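Local coordinates for protein cellulose synthase 1 (PDB 4I86) that serves as the PilZ-type, cyclic di-GMP-binding regulatory domain of a bacterial cellulose synthase, built as a curled antiparallel beta sheet with a C-terminal helix, at residues Asn8-Pro13 / Leu36-Ala41; Val18-Ala23 / Val57-Val62; Val43-Pro48 / Gly82-Thr87; Glu66-Pro71 / Val97-Phe102. All coordinates share one frame; numbering follows the deposited sequence.

Interaction 1: Asn8-Pro13 / Leu36-Ala41; sequences NSHRIP and LSMGGA
Leu36 and Ile12 form an antiparallel hydrogen-bonded pair, the one beta bridge between these segments. Leu36 O receives Ile12 N at 2.7 Å in an almost straight bond (N-H...O 174°), while Leu36 N returns a bond of 3.0 Å to Ile12 O. The branched Ile12 suits an extended backbone: its CG2 drops to 3.3 Å from Leu36 O and also touches Leu36 CB, whereas the Leu36 side chain, branched one carbon further out, reaches on to Leu100 and Leu104 of helix 91-105.

Next comes Ser37, whose hydroxyl turns back on its own chain. With OG between the backbone N and carbonyl carbon (chi1 56°), it accepts Gly40 N at 3.1 Å and Gly39 N more loosely, giving an ST motif and an ST turn that shape the hairpin. Ser37 and Gly40 fit the D/NxSxxG signature of PilZ domains, and Arg11 closes the RxxxR motif; both serve cyclic di-GMP recognition in relatives. Across the contact, Ser37 CB lies 3.2 Å from Ser9 O, and the NE of the bent Arg11 chain passes 3.7 Å from the same CB.

Met38 N gives Ser9 O a short bond of 2.6 Å. Its flexible side chain runs alongside His10, both pointing the same way, with CG 3.6 Å from His10 ND1, and it also packs on Val97. Gly39 completes the turn and Gly40 begins strand 40-44; Gly40 O accepts Ser37 N, and Ala41 bonds through its backbone to Phe84.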
# COMPACT_ATOMS: atom_id res chain seq x y z
N ASN A 8 14.60 -9.03 0.82
CA ASN A 8 13.82 -9.73 1.83
C ASN A 8 12.49 -9.00 2.01
O ASN A 8 12.46 -7.77 2.00
CB ASN A 8 14.58 -9.86 3.15
CG ASN A 8 15.26 -11.22 3.32
OD1 ASN A 8 14.78 -12.24 2.81
ND2 ASN A 8 16.37 -11.23 4.04
N SER A 9 11.40 -9.75 2.14
CA SER A 9 10.08 -9.12 2.18
C SER A 9 9.86 -8.34 3.47
O SER A 9 9.27 -7.25 3.47
CB SER A 9 8.96 -10.15 1.98
OG SER A 9 8.90 -11.07 3.06
N HIS A 10 10.35 -8.90 4.58
CA HIS A 10 9.98 -8.38 5.89
C HIS A 10 8.45 -8.33 5.94
O HIS A 10 7.87 -7.32 6.37
CB HIS A 10 10.59 -6.99 6.15
CG HIS A 10 12.09 -6.99 6.20
ND1 HIS A 10 12.87 -6.73 5.09
CD2 HIS A 10 12.95 -7.26 7.21
CE1 HIS A 10 14.15 -6.83 5.42
NE2 HIS A 10 14.23 -7.14 6.70
N ARG A 11 7.81 -9.41 5.50
CA ARG A 11 6.35 -9.56 5.60
C ARG A 11 5.85 -9.40 7.04
O ARG A 11 6.09 -10.26 7.89
CB ARG A 11 5.93 -10.94 5.12
CG ARG A 11 4.42 -11.13 5.04
CD ARG A 11 3.95 -10.62 3.69
NE ARG A 11 5.07 -10.66 2.76
CZ ARG A 11 5.22 -11.57 1.80
NH1 ARG A 11 4.31 -12.52 1.62
NH2 ARG A 11 6.28 -11.51 1.01
N ILE A 12 5.12 -8.33 7.31
CA ILE A 12 4.53 -8.14 8.63
C ILE A 12 3.01 -8.07 8.54
O ILE A 12 2.45 -7.08 8.06
CB ILE A 12 5.11 -6.88 9.34
CG1 ILE A 12 4.30 -6.53 10.59
CG2 ILE A 12 5.14 -5.69 8.40
CD1 ILE A 12 4.38 -7.58 11.68
N PRO A 13 2.33 -9.15 8.99
CA PRO A 13 0.87 -9.10 9.15
C PRO A 13 0.47 -7.99 10.12
O PRO A 13 0.98 -7.93 11.25
CB PRO A 13 0.52 -10.47 9.75
CG PRO A 13 1.86 -11.13 10.09
CD PRO A 13 2.86 -10.51 9.18
N LEU A 36 2.03 -6.10 5.28
CA LEU A 36 2.87 -5.12 4.61
C LEU A 36 4.22 -5.77 4.45
O LEU A 36 4.63 -6.57 5.28
CB LEU A 36 2.99 -3.85 5.46
CG LEU A 36 1.68 -3.06 5.57
CD1 LEU A 36 1.74 -2.03 6.66
CD2 LEU A 36 1.39 -2.38 4.26
N SER A 37 4.92 -5.44 3.37
CA SER A 37 6.28 -5.91 3.17
C SER A 37 7.08 -4.81 2.50
O SER A 37 6.52 -3.77 2.11
CB SER A 37 6.29 -7.16 2.29
OG SER A 37 5.63 -6.88 1.07
N MET A 38 8.38 -5.03 2.36
CA MET A 38 9.21 -4.14 1.57
C MET A 38 8.76 -4.12 0.10
O MET A 38 9.07 -3.19 -0.64
CB MET A 38 10.69 -4.53 1.68
CG MET A 38 11.33 -4.17 3.02
SD MET A 38 11.14 -2.44 3.51
CE MET A 38 11.81 -1.55 2.09
N GLY A 39 8.01 -5.14 -0.33
CA GLY A 39 7.57 -5.21 -1.71
C GLY A 39 6.24 -4.49 -1.97
O GLY A 39 6.04 -3.88 -3.02
N GLY A 40 5.34 -4.57 -1.00
CA GLY A 40 4.03 -3.96 -1.14
C GLY A 40 3.07 -4.20 0.00
O GLY A 40 3.48 -4.31 1.18
N ALA A 41 1.79 -4.26 -0.33
CA ALA A 41 0.74 -4.36 0.68
C ALA A 41 -0.37 -5.31 0.25
O ALA A 41 -0.65 -5.45 -0.94
CB ALA A 41 0.16 -2.99 0.98

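Interaction 2: Val18-Ala23 / Val57-Val62; sequences VEVANA and VYIRTV
Strands 18-22 and 57-62 run antiparallel, their axes 4.6 Å apart at the closest and their directions 164° from each other. Glu19-Arg60 and Ala21-Tyr58 are hydrogen-bonded pairs, each joined by two backbone bonds; Val20-Ile59 between them is a non-hydrogen-bonded pair, in which Val20 CA approaches Tyr58 O to 3.4 Å. The alternation sorts the side chains by face, as expected in the wall of a PilZ beta barrel: Val18, Val20, Ile59 and Thr61 turn inward, and Glu19, Ala21, Tyr58 and Arg60 lie on the outer side.

Inside, the beta-branched valines suit an extended chain and pack closely. Val20 CG1 meets Val57 CB at 3.9 Å, and Val18 CG1 touches Thr61 CB at 3.7 Å; Phe84 covers Val20, Val57 and Ile59. Outside, Glu19 and Arg60 run side by side in the same direction. Arg60 is extended from CG to NE, so its aliphatic part lies along the carboxylate before NH1 reaches Glu19 OE1 at 2.9 Å. This salt bridge uses the syn lone pair of OE1, and the two planes are nearly coplanar, 15° apart. Arg60 NE forms a second salt bridge with Glu67, which should fix the guanidinium from another strand.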
# COMPACT_ATOMS: atom_id res chain seq x y z
N VAL A 18 -6.33 2.36 5.99
CA VAL A 18 -5.66 3.03 4.88
C VAL A 18 -6.71 3.61 3.95
O VAL A 18 -7.85 3.14 3.92
CB VAL A 18 -4.76 2.05 4.10
CG1 VAL A 18 -3.65 1.50 5.00
CG2 VAL A 18 -5.59 0.90 3.53
N GLU A 19 -6.32 4.63 3.19
CA GLU A 19 -7.16 5.15 2.13
C GLU A 19 -6.39 5.01 0.83
O GLU A 19 -5.17 5.19 0.81
CB GLU A 19 -7.52 6.62 2.39
CG GLU A 19 -8.01 6.88 3.81
CD GLU A 19 -7.47 8.19 4.38
OE1 GLU A 19 -6.43 8.68 3.88
OE2 GLU A 19 -8.09 8.73 5.33
N VAL A 20 -7.09 4.71 -0.25
CA VAL A 20 -6.45 4.49 -1.53
C VAL A 20 -7.17 5.25 -2.63
O VAL A 20 -8.38 5.13 -2.78
CB VAL A 20 -6.46 3.01 -1.93
CG1 VAL A 20 -5.62 2.80 -3.19
CG2 VAL A 20 -5.96 2.15 -0.77
N ALA A 21 -6.41 6.02 -3.40
CA ALA A 21 -6.94 6.74 -4.54
C ALA A 21 -6.15 6.37 -5.78
O ALA A 21 -4.93 6.22 -5.69
CB ALA A 21 -6.82 8.23 -4.29
N ASN A 22 -6.80 6.25 -6.94
CA ASN A 22 -6.04 6.13 -8.20
C ASN A 22 -5.44 7.49 -8.58
O ASN A 22 -5.73 8.49 -7.93
CB ASN A 22 -6.83 5.48 -9.35
CG ASN A 22 -8.12 6.22 -9.68
OD1 ASN A 22 -8.39 7.30 -9.13
ND2 ASN A 22 -8.91 5.66 -10.60
N ALA A 23 -4.58 7.54 -9.59
CA ALA A 23 -3.75 8.73 -9.79
C ALA A 23 -4.50 9.94 -10.32
O ALA A 23 -4.05 11.07 -10.13
CB ALA A 23 -2.53 8.42 -10.69
N VAL A 57 -1.58 4.24 -7.96
CA VAL A 57 -2.42 4.77 -6.88
C VAL A 57 -1.55 5.45 -5.82
O VAL A 57 -0.31 5.40 -5.89
CB VAL A 57 -3.23 3.65 -6.17
CG1 VAL A 57 -4.07 2.84 -7.16
CG2 VAL A 57 -2.30 2.73 -5.36
N TYR A 58 -2.21 6.09 -4.87
CA TYR A 58 -1.55 6.60 -3.68
C TYR A 58 -2.22 5.92 -2.51
O TYR A 58 -3.45 5.79 -2.50
CB TYR A 58 -1.67 8.13 -3.58
CG TYR A 58 -0.98 8.87 -4.71
CD1 TYR A 58 0.40 8.90 -4.80
CD2 TYR A 58 -1.72 9.52 -5.70
CE1 TYR A 58 1.04 9.57 -5.83
CE2 TYR A 58 -1.08 10.20 -6.75
CZ TYR A 58 0.29 10.22 -6.80
OH TYR A 58 0.95 10.87 -7.82
N ILE A 59 -1.42 5.47 -1.56
CA ILE A 59 -1.93 4.87 -0.34
C ILE A 59 -1.60 5.79 0.84
O ILE A 59 -0.47 6.25 0.98
CB ILE A 59 -1.33 3.46 -0.10
CG1 ILE A 59 -1.76 2.52 -1.23
CG2 ILE A 59 -1.75 2.91 1.24
CD1 ILE A 59 -1.30 1.11 -1.03
N ARG A 60 -2.61 6.10 1.64
CA ARG A 60 -2.40 6.97 2.79
C ARG A 60 -2.78 6.25 4.07
O ARG A 60 -3.77 5.51 4.11
CB ARG A 60 -3.21 8.26 2.63
CG ARG A 60 -3.13 9.18 3.84
CD ARG A 60 -3.83 10.49 3.58
NE ARG A 60 -3.64 11.40 4.71
CZ ARG A 60 -4.47 11.50 5.74
NH1 ARG A 60 -5.56 10.74 5.79
NH2 ARG A 60 -4.21 12.35 6.73
N THR A 61 -2.00 6.46 5.11
CA THR A 61 -2.33 5.88 6.41
C THR A 61 -1.58 6.66 7.46
O THR A 61 -0.84 7.60 7.14
CB THR A 61 -1.93 4.37 6.46
OG1 THR A 61 -2.40 3.79 7.68
CG2 THR A 61 -0.40 4.20 6.34
N VAL A 62 -1.78 6.26 8.71
CA VAL A 62 -1.09 6.89 9.84
C VAL A 62 -0.43 5.82 10.72
O VAL A 62 -0.97 4.73 10.92
CB VAL A 62 -2.06 7.79 10.65
CG1 VAL A 62 -1.39 8.34 11.92
CG2 VAL A 62 -2.59 8.94 9.78

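Interaction 3: Val43-Pro48 / Gly82-Thr87; sequences VKMSWP and GIFIWT
Met45 CG sits between its own backbone N and carbonyl carbon (chi1 61°), a position that sends the thioether across Gly82 toward Phe84. The Phe84 ring comes from the opposite direction, its CG beside the backbone N (chi1 -56°), and the two side chains meet with the sulfur at the rim of the ring. Met45 SD is 3.5 Å from Phe84 CZ and 4.7 Å from the ring centroid, lying 90° off the ring normal. This is an edge-on Met-aromatic contact, where the polarisable sulfur faces the slightly positive ring hydrogens. Met45 CE adds a further touch to CZ at 3.8 Å. A methionine suits this site because its unbranched chain can bend at the sulfur to follow the ring margin.

Val43 reaches the same ring at a slant. Its CG2 approaches Phe84 CE2 at 3.7 Å, a compact branched group packed against the ring. The backbones beneath are tied by an antiparallel hydrogen-bonded pair: Val43 N to Gly82 O at 2.8 Å, and Gly82 N to Val43 O at 2.7 Å. Gly82 has no side chain on the face that Val43 shares; one there would run into Met45 SD, so glycine lets the sulfur pass on to the ring.

In the PilZ barrel the contact joins strand 40-44, through Val43 and the residues after it, to the start of strand 82-86. Ile74 of strand 66-77 touches both Met45 and Phe84, Val18 of strand 17-22 covers Val43, and Val20, Val57 and Ile59 from strands 17-22 and 55-63 close round the phenyl ring.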
# COMPACT_ATOMS: atom_id res chain seq x y z
N VAL A 43 -4.41 -5.50 1.20
CA VAL A 43 -5.41 -4.71 1.91
C VAL A 43 -6.83 -5.27 1.81
O VAL A 43 -7.29 -5.64 0.72
CB VAL A 43 -5.45 -3.26 1.38
CG1 VAL A 43 -6.39 -2.40 2.24
CG2 VAL A 43 -4.03 -2.65 1.34
N LYS A 44 -7.53 -5.32 2.94
CA LYS A 44 -8.95 -5.66 2.91
C LYS A 44 -9.73 -4.45 2.39
O LYS A 44 -9.82 -3.41 3.06
CB LYS A 44 -9.47 -6.07 4.29
CG LYS A 44 -10.88 -6.68 4.26
CD LYS A 44 -11.32 -7.10 5.67
CE LYS A 44 -12.84 -7.09 5.82
NZ LYS A 44 -13.25 -7.27 7.25
N MET A 45 -10.27 -4.58 1.19
CA MET A 45 -10.88 -3.44 0.52
C MET A 45 -11.66 -3.90 -0.70
O MET A 45 -11.46 -5.02 -1.18
CB MET A 45 -9.79 -2.46 0.09
CG MET A 45 -8.78 -3.04 -0.89
SD MET A 45 -7.74 -1.79 -1.65
CE MET A 45 -8.48 -1.65 -3.28
N SER A 46 -12.53 -3.03 -1.21
CA SER A 46 -13.29 -3.32 -2.42
C SER A 46 -13.06 -2.27 -3.50
O SER A 46 -13.50 -1.12 -3.36
CB SER A 46 -14.79 -3.45 -2.09
OG SER A 46 -15.00 -4.38 -1.04
N TRP A 47 -12.37 -2.67 -4.56
CA TRP A 47 -12.06 -1.81 -5.70
C TRP A 47 -13.20 -1.84 -6.72
O TRP A 47 -13.58 -2.91 -7.20
CB TRP A 47 -10.74 -2.28 -6.35
CG TRP A 47 -10.08 -1.30 -7.29
CD1 TRP A 47 -9.96 -1.43 -8.64
CD2 TRP A 47 -9.43 -0.06 -6.94
NE1 TRP A 47 -9.28 -0.34 -9.16
CE2 TRP A 47 -8.94 0.50 -8.14
CE3 TRP A 47 -9.22 0.61 -5.73
CZ2 TRP A 47 -8.25 1.72 -8.16
CZ3 TRP A 47 -8.53 1.82 -5.76
CH2 TRP A 47 -8.06 2.36 -6.96
N PRO A 48 -13.75 -0.66 -7.06
CA PRO A 48 -14.98 -0.53 -7.86
C PRO A 48 -14.76 -0.51 -9.37
O PRO A 48 -15.47 0.21 -10.07
CB PRO A 48 -15.52 0.84 -7.43
CG PRO A 48 -14.26 1.63 -7.19
CD PRO A 48 -13.28 0.65 -6.57
N GLY A 82 -7.26 -6.20 -1.96
CA GLY A 82 -6.48 -5.49 -2.97
C GLY A 82 -5.00 -5.77 -2.73
O GLY A 82 -4.53 -5.71 -1.58
N ILE A 83 -4.27 -6.09 -3.80
CA ILE A 83 -2.83 -6.36 -3.68
C ILE A 83 -2.03 -5.26 -4.38
O ILE A 83 -2.31 -4.91 -5.53
CB ILE A 83 -2.41 -7.71 -4.30
CG1 ILE A 83 -3.25 -8.86 -3.73
CG2 ILE A 83 -0.89 -7.94 -4.10
CD1 ILE A 83 -3.14 -9.04 -2.22
N PHE A 84 -1.02 -4.74 -3.69
CA PHE A 84 -0.25 -3.62 -4.22
C PHE A 84 1.25 -3.90 -4.20
O PHE A 84 1.73 -4.70 -3.40
CB PHE A 84 -0.52 -2.35 -3.40
CG PHE A 84 -1.97 -1.96 -3.32
CD1 PHE A 84 -2.48 -0.95 -4.12
CD2 PHE A 84 -2.83 -2.61 -2.44
CE1 PHE A 84 -3.82 -0.59 -4.05
CE2 PHE A 84 -4.17 -2.25 -2.36
CZ PHE A 84 -4.66 -1.24 -3.17
N ILE A 85 1.97 -3.23 -5.09
CA ILE A 85 3.42 -3.14 -5.00
C ILE A 85 3.81 -1.67 -4.86
O ILE A 85 3.25 -0.82 -5.54
CB ILE A 85 4.12 -3.73 -6.25
CG1 ILE A 85 3.58 -3.08 -7.52
CG2 ILE A 85 3.93 -5.24 -6.29
CD1 ILE A 85 4.31 -3.49 -8.79
N TRP A 86 4.74 -1.36 -3.97
CA TRP A 86 5.21 0.01 -3.81
C TRP A 86 5.90 0.50 -5.07
O TRP A 86 6.52 -0.29 -5.78
CB TRP A 86 6.20 0.10 -2.65
CG TRP A 86 5.65 -0.45 -1.36
CD1 TRP A 86 6.19 -1.45 -0.60
CD2 TRP A 86 4.45 -0.04 -0.70
NE1 TRP A 86 5.40 -1.67 0.51
CE2 TRP A 86 4.33 -0.82 0.47
CE3 TRP A 86 3.48 0.93 -0.97
CZ2 TRP A 86 3.27 -0.66 1.35
CZ3 TRP A 86 2.43 1.09 -0.10
CH2 TRP A 86 2.33 0.29 1.06
N THR A 87 5.77 1.80 -5.33
CA THR A 87 6.50 2.51 -6.37
C THR A 87 7.52 3.41 -5.66
O THR A 87 7.15 4.28 -4.88
CB THR A 87 5.55 3.45 -7.15
OG1 THR A 87 4.58 2.67 -7.86
CG2 THR A 87 6.33 4.29 -8.13

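Interaction 4: Glu66-Pro71 / Val97-Phe102; sequences EELILP and VIRLVF
Leu68 and Leu70 reach from strand 66-71 to the helix segment 97-102, part of the C-terminal helix that packs against the sheet in this PilZ fold. The two axes approach to 9.4 Å with their directions 119° apart, so the helix lies across the strand. Alternate strand residues, Glu66, Leu68 and Leu70, point their side chains toward it; the first two share Arg99 as a partner, the last two Leu100.

Leu70 takes the inner position. Its CD2 touches Val97 CG2 at 3.7 Å, with the two side chains meeting at a slant, and the same methyl also lies 4.1 Å from Leu100 CD2. Leu100 has CG anti to its backbone N (chi1 178°), which carries its branched end down between the two strand leucines. Leu68 CD1 rests on Leu100 CB at 3.8 Å, while its other methyl turns to Arg99. Leucine suits position 68 because its two methyls can touch two helix residues at once; Leu70 serves both its partners with CD2 alone. Trp86 of strand 82-86 meets Leu70, Val97 and Leu100, extending the apolar layer into the sheet.

Toward the solvent, the chemistry becomes polar. The Arg99 chain, bent at chi3, brings its guanidinium obliquely against Leu68, with Arg99 CZ 3.7 Å from Leu68 CD2, while Glu66 reaches out extended beyond CG. The two charged side chains cross at about a right angle and make a salt bridge. Arg99 NH1 gives Glu66 OE1 a rather long, bent bond of 3.2 Å; the oxygen lies close to the guanidinium plane but is met on its anti side, 22° out of the carboxylate plane.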
# COMPACT_ATOMS: atom_id res chain seq x y z
N GLU A 66 2.37 9.72 12.68
CA GLU A 66 2.89 10.26 11.43
C GLU A 66 2.01 9.88 10.24
O GLU A 66 1.56 8.74 10.11
CB GLU A 66 4.33 9.77 11.18
CG GLU A 66 5.36 10.27 12.19
CD GLU A 66 6.56 9.32 12.32
OE1 GLU A 66 6.97 8.71 11.31
OE2 GLU A 66 7.09 9.19 13.45
N GLU A 67 1.76 10.85 9.36
CA GLU A 67 1.08 10.56 8.11
C GLU A 67 2.08 9.94 7.12
O GLU A 67 3.19 10.45 6.94
CB GLU A 67 0.49 11.85 7.53
CG GLU A 67 -0.34 11.69 6.28
CD GLU A 67 -0.78 13.04 5.71
OE1 GLU A 67 0.10 13.93 5.54
OE2 GLU A 67 -1.99 13.22 5.45
N LEU A 68 1.70 8.82 6.50
CA LEU A 68 2.55 8.19 5.49
C LEU A 68 1.79 8.13 4.19
O LEU A 68 0.69 7.57 4.12
CB LEU A 68 2.96 6.76 5.90
CG LEU A 68 3.59 6.63 7.28
CD1 LEU A 68 3.92 5.17 7.59
CD2 LEU A 68 4.84 7.49 7.38
N ILE A 69 2.38 8.69 3.13
CA ILE A 69 1.74 8.66 1.82
C ILE A 69 2.67 7.97 0.84
O ILE A 69 3.79 8.43 0.62
CB ILE A 69 1.39 10.10 1.34
CG1 ILE A 69 0.39 10.72 2.31
CG2 ILE A 69 0.85 10.04 -0.10
CD1 ILE A 69 0.30 12.22 2.27
N LEU A 70 2.22 6.85 0.27
CA LEU A 70 3.11 6.04 -0.55
C LEU A 70 2.52 5.77 -1.93
O LEU A 70 1.43 5.20 -2.03
CB LEU A 70 3.42 4.71 0.16
CG LEU A 70 3.79 4.74 1.66
CD1 LEU A 70 2.56 4.60 2.53
CD2 LEU A 70 4.77 3.63 1.96
N PRO A 71 3.25 6.15 -2.99
CA PRO A 71 2.80 5.78 -4.34
C PRO A 71 2.87 4.27 -4.49
O PRO A 71 3.70 3.61 -3.84
CB PRO A 71 3.85 6.42 -5.27
CG PRO A 71 4.54 7.44 -4.44
CD PRO A 71 4.51 6.90 -3.02
N VAL A 97 8.41 3.69 2.95
CA VAL A 97 8.13 2.26 2.97
C VAL A 97 8.82 1.60 4.16
O VAL A 97 8.21 0.83 4.87
CB VAL A 97 8.56 1.56 1.67
CG1 VAL A 97 8.43 0.02 1.80
CG2 VAL A 97 7.74 2.08 0.50
N ILE A 98 10.10 1.92 4.37
CA ILE A 98 10.85 1.40 5.51
C ILE A 98 10.18 1.80 6.83
O ILE A 98 10.00 0.97 7.73
CB ILE A 98 12.34 1.86 5.48
CG1 ILE A 98 13.08 1.22 4.30
CG2 ILE A 98 13.04 1.58 6.80
CD1 ILE A 98 14.52 1.73 4.10
N ARG A 99 9.80 3.07 6.96
CA ARG A 99 9.19 3.54 8.20
C ARG A 99 7.91 2.77 8.52
O ARG A 99 7.65 2.44 9.67
CB ARG A 99 8.88 5.05 8.15
CG ARG A 99 10.11 5.94 8.34
CD ARG A 99 9.69 7.41 8.59
NE ARG A 99 9.38 8.10 7.36
CZ ARG A 99 8.31 8.86 7.16
NH1 ARG A 99 7.43 9.06 8.13
NH2 ARG A 99 8.13 9.43 5.98
N LEU A 100 7.09 2.54 7.50
CA LEU A 100 5.86 1.77 7.62
C LEU A 100 6.11 0.32 8.05
O LEU A 100 5.58 -0.13 9.06
CB LEU A 100 5.10 1.77 6.30
CG LEU A 100 3.80 0.96 6.19
CD1 LEU A 100 2.78 1.40 7.26
CD2 LEU A 100 3.18 1.09 4.78
N VAL A 101 6.91 -0.39 7.27
CA VAL A 101 7.18 -1.81 7.53
C VAL A 101 7.92 -2.05 8.84
O VAL A 101 7.50 -2.87 9.65
CB VAL A 101 7.96 -2.46 6.37
CG1 VAL A 101 8.34 -3.92 6.71
CG2 VAL A 101 7.16 -2.40 5.09
N PHE A 102 9.03 -1.34 9.06
CA PHE A 102 9.77 -1.49 10.32
C PHE A 102 9.08 -0.80 11.50
O PHE A 102 9.27 -1.21 12.65
CB PHE A 102 11.23 -1.01 10.20
CG PHE A 102 12.13 -1.93 9.39
CD1 PHE A 102 13.04 -2.77 10.02
CD2 PHE A 102 12.08 -1.93 8.00
CE1 PHE A 102 13.87 -3.61 9.27
CE2 PHE A 102 12.90 -2.79 7.25
CZ PHE A 102 13.80 -3.62 7.89

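How the interactions relate
Interaction 3 is buried in the sheet, and its Met-aromatic and aliphatic packing continues into the inner face of interaction 2, where Val57 and Ile59 touch Phe84. Interaction 2 adds an outer, charged face, whose Arg60 bridges to Glu67 in the strand of interaction 4. Interaction 4 differs in joining helix to strand, apolar inside with a single salt bridge at the exposed edge. Interaction 1 is partly buried and depends mostly on backbone bonds and an ST turn made by Ser37; it shares strand 40-44 with interaction 3. Trp86 links them: its NE1 bonds to Ser37 O, and its ring packs against Leu70, Leu100 and Ile59.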